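Local coordinates for protein lysine cyclodeaminase (Streptomyces pristinaespiralis, PDB 5YU3) that catalyses the cyclodeamination of L-lysine, probably through the NAD it binds, to give the cyclic amino acid L-pipecolic acid with release of ammonia, at residues 130-135 and 287-292. Residues are numbered along the deposited sequence; the frame is centred on the assembly and turned at random.
Sequences SRLLAR and AAAAGR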
ATOM      1  N   SER A 130     -29.207  -4.911   0.467  1.00 17.08           N
ATOM      2  CA  SER A 130     -30.396  -5.659   0.865  1.00 16.06           C
ATOM      3  C   SER A 130     -31.617  -4.758   0.968  1.00 17.47           C
ATOM      4  O   SER A 130     -32.744  -5.214   0.739  1.00 16.36           O
ATOM      5  CB  SER A 130     -30.148  -6.378   2.188  1.00 15.48           C
ATOM      6  OG  SER A 130     -29.084  -7.306   2.090  1.00 17.66           O
ATOM      7  N   ARG A 131     -31.427  -3.483   1.309  1.00 17.87           N
ATOM      8  CA  ARG A 131     -32.543  -2.554   1.243  1.00 18.33           C
ATOM      9  C   ARG A 131     -33.105  -2.488  -0.171  1.00 22.21           C
ATOM     10  O   ARG A 131     -34.325  -2.396  -0.361  1.00 18.40           O
ATOM     11  CB  ARG A 131     -32.092  -1.172   1.721  1.00 19.98           C
ATOM     12  CG  ARG A 131     -33.182  -0.337   2.339  1.00 28.92           C
ATOM     13  CD  ARG A 131     -32.553   0.711   3.240  1.00 26.88           C
ATOM     14  NE  ARG A 131     -31.392   1.294   2.577  1.00 30.23           N
ATOM     15  CZ  ARG A 131     -30.687   2.311   3.058  1.00 36.10           C
ATOM     16  NH1 ARG A 131     -31.022   2.862   4.227  1.00 27.13           N
ATOM     17  NH2 ARG A 131     -29.645   2.773   2.367  1.00 22.88           N
ATOM     18  N   LEU A 132     -32.230  -2.557  -1.177  1.00 18.08           N
ATOM     19  CA  LEU A 132     -32.669  -2.487  -2.567  1.00 17.42           C
ATOM     20  C   LEU A 132     -33.270  -3.800  -3.064  1.00 20.21           C
ATOM     21  O   LEU A 132     -34.174  -3.776  -3.910  1.00 21.08           O
ATOM     22  CB  LEU A 132     -31.497  -2.102  -3.478  1.00 16.42           C
ATOM     23  CG  LEU A 132     -31.086  -0.622  -3.516  1.00 19.30           C
ATOM     24  CD1 LEU A 132     -29.615  -0.494  -3.877  1.00 22.60           C
ATOM     25  CD2 LEU A 132     -31.947   0.157  -4.495  1.00 23.81           C
ATOM     26  N   LEU A 133     -32.776  -4.949  -2.583  1.00 16.78           N
ATOM     27  CA  LEU A 133     -33.027  -6.223  -3.253  1.00 16.83           C
ATOM     28  C   LEU A 133     -33.657  -7.301  -2.384  1.00 16.05           C
ATOM     29  O   LEU A 133     -34.046  -8.348  -2.923  1.00 13.66           O
ATOM     30  CB  LEU A 133     -31.714  -6.773  -3.843  1.00 17.59           C
ATOM     31  CG  LEU A 133     -31.133  -5.939  -4.989  1.00 18.19           C
ATOM     32  CD1 LEU A 133     -29.735  -6.410  -5.375  1.00 16.78           C
ATOM     33  CD2 LEU A 133     -32.060  -5.987  -6.196  1.00 20.54           C
ATOM     34  N   ALA A 134     -33.741  -7.117  -1.075  1.00 16.62           N
ATOM     35  CA  ALA A 134     -34.488  -8.054  -0.249  1.00 16.33           C
ATOM     36  C   ALA A 134     -35.902  -7.530  -0.033  1.00 17.94           C
ATOM     37  O   ALA A 134     -36.157  -6.322  -0.098  1.00 22.19           O
ATOM     38  CB  ALA A 134     -33.804  -8.267   1.107  1.00 18.29           C
ATOM     39  N   ARG A 135     -36.820  -8.448   0.228  1.00 20.50           N
ATOM     40  CA  ARG A 135     -38.189  -8.065   0.529  1.00 20.40           C
ATOM     41  C   ARG A 135     -38.205  -7.164   1.762  1.00 19.60           C
ATOM     42  O   ARG A 135     -37.554  -7.484   2.764  1.00 20.39           O
ATOM     43  CB  ARG A 135     -39.040  -9.309   0.773  1.00 25.00           C
ATOM     44  CG  ARG A 135     -39.763  -9.831  -0.467  1.00 26.52           C
ATOM     45  CD  ARG A 135     -40.813 -10.866  -0.063  1.00 31.52           C
ATOM     46  NE  ARG A 135     -41.999 -10.249   0.537  1.00 38.61           N
ATOM     47  CZ  ARG A 135     -43.017  -9.733  -0.151  1.00 46.25           C
ATOM     48  NH1 ARG A 135     -43.013  -9.762  -1.476  1.00 43.80           N
ATOM     49  NH2 ARG A 135     -44.047  -9.194   0.488  1.00 42.49           N
ATOM     50  N   ALA A 287     -34.348   2.255 -11.071  1.00 26.10           N
ATOM     51  CA  ALA A 287     -35.008   1.545 -12.166  1.00 23.28           C
ATOM     52  C   ALA A 287     -34.408   0.159 -12.381  1.00 25.83           C
ATOM     53  O   ALA A 287     -35.124  -0.802 -12.695  1.00 26.17           O
ATOM     54  CB  ALA A 287     -34.906   2.363 -13.453  1.00 23.58           C
ATOM     55  N   ALA A 288     -33.092   0.038 -12.211  1.00 28.13           N
ATOM     56  CA  ALA A 288     -32.421  -1.227 -12.485  1.00 31.22           C
ATOM     57  C   ALA A 288     -32.780  -2.304 -11.464  1.00 30.20           C
ATOM     58  O   ALA A 288     -32.707  -3.500 -11.773  1.00 33.35           O
ATOM     59  CB  ALA A 288     -30.910  -1.002 -12.527  1.00 33.69           C
ATOM     60  N   ALA A 289     -33.176  -1.912 -10.255  1.00 23.78           N
ATOM     61  CA  ALA A 289     -33.555  -2.863  -9.218  1.00 24.80           C
ATOM     62  C   ALA A 289     -35.062  -3.074  -9.118  1.00 29.84           C
ATOM     63  O   ALA A 289     -35.505  -3.930  -8.341  1.00 25.89           O
ATOM     64  CB  ALA A 289     -33.018  -2.398  -7.860  1.00 25.82           C
ATOM     65  N   ALA A 290     -35.857  -2.316  -9.873  1.00 26.42           N
ATOM     66  CA  ALA A 290     -37.306  -2.356  -9.715  1.00 32.71           C
ATOM     67  C   ALA A 290     -37.841  -3.746 -10.049  1.00 27.87           C
ATOM     68  O   ALA A 290     -37.621  -4.260 -11.151  1.00 32.49           O
ATOM     69  CB  ALA A 290     -37.957  -1.291 -10.599  1.00 28.65           C
ATOM     70  N   GLY A 291     -38.518  -4.368  -9.080  1.00 33.15           N
ATOM     71  CA  GLY A 291     -39.039  -5.710  -9.246  1.00 31.39           C
ATOM     72  C   GLY A 291     -38.095  -6.830  -8.854  1.00 33.09           C
ATOM     73  O   GLY A 291     -38.533  -7.986  -8.762  1.00 31.70           O
ATOM     74  N   ARG A 292     -36.819  -6.540  -8.615  1.00 23.70           N
ATOM     75  CA  ARG A 292     -35.871  -7.611  -8.329  1.00 22.22           C
ATOM     76  C   ARG A 292     -35.920  -8.080  -6.876  1.00 18.32           C
ATOM     77  O   ARG A 292     -35.279  -9.086  -6.535  1.00 18.81           O
ATOM     78  CB  ARG A 292     -34.453  -7.165  -8.686  1.00 24.29           C
ATOM     79  CG  ARG A 292     -34.298  -6.577 -10.091  1.00 26.10           C
ATOM     80  CD  ARG A 292     -34.697  -7.536 -11.201  1.00 34.05           C
ATOM     81  NE  ARG A 292     -34.384  -6.970 -12.517  1.00 40.75           N
ATOM     82  CZ  ARG A 292     -35.068  -7.213 -13.635  1.00 40.62           C
ATOM     83  NH1 ARG A 292     -36.122  -8.024 -13.625  1.00 33.87           N
ATOM     84  NH2 ARG A 292     -34.695  -6.638 -14.773  1.00 36.94           N
TER
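Leu133, in the last turn of helix 115-133, faces a type II beta turn that runs from Ala289 to Arg292, and the two backbones approach to 6.0 Å between Leu133 CA and Arg292 CA. Ala134 is the first residue to leave helical angles, although its amide still bonds back to Ser130 O. The turn is closed by Arg292 N on Ala289 O at 2.9 Å, and Gly291 supplies the positive phi (89°) that its third position requires. With the turn closed in this way, the side chains of Ala289 and Arg292, its two ends, both start out toward the same helix terminus, a small example of how a tight turn can present both its ends to one apolar branch. That branch is Leu133 CD2, which lies 3.6 Å from Arg292 CB and 4.1 Å from Ala289 CB. Leu133 and Arg292 run side by side in the same direction; a bend at chi2 (-59°) helps lead the guanidinium away, leaving the aliphatic root of the arginine to do the touching. Leu132 adds a looser contact, its CD2 reaching Ala289 CB at 4.4 Å. Around this apolar patch, Leu132 also packs on Leu279 and Leu282 of helix 279-284, while Leu133 rests on His229 and shares Phe252 with Arg292, so the contact joins the end of helix 115-133 and the loop after helix 279-284 beside strands 229-232 and 252-255 of the parallel, Rossmann-type sheet.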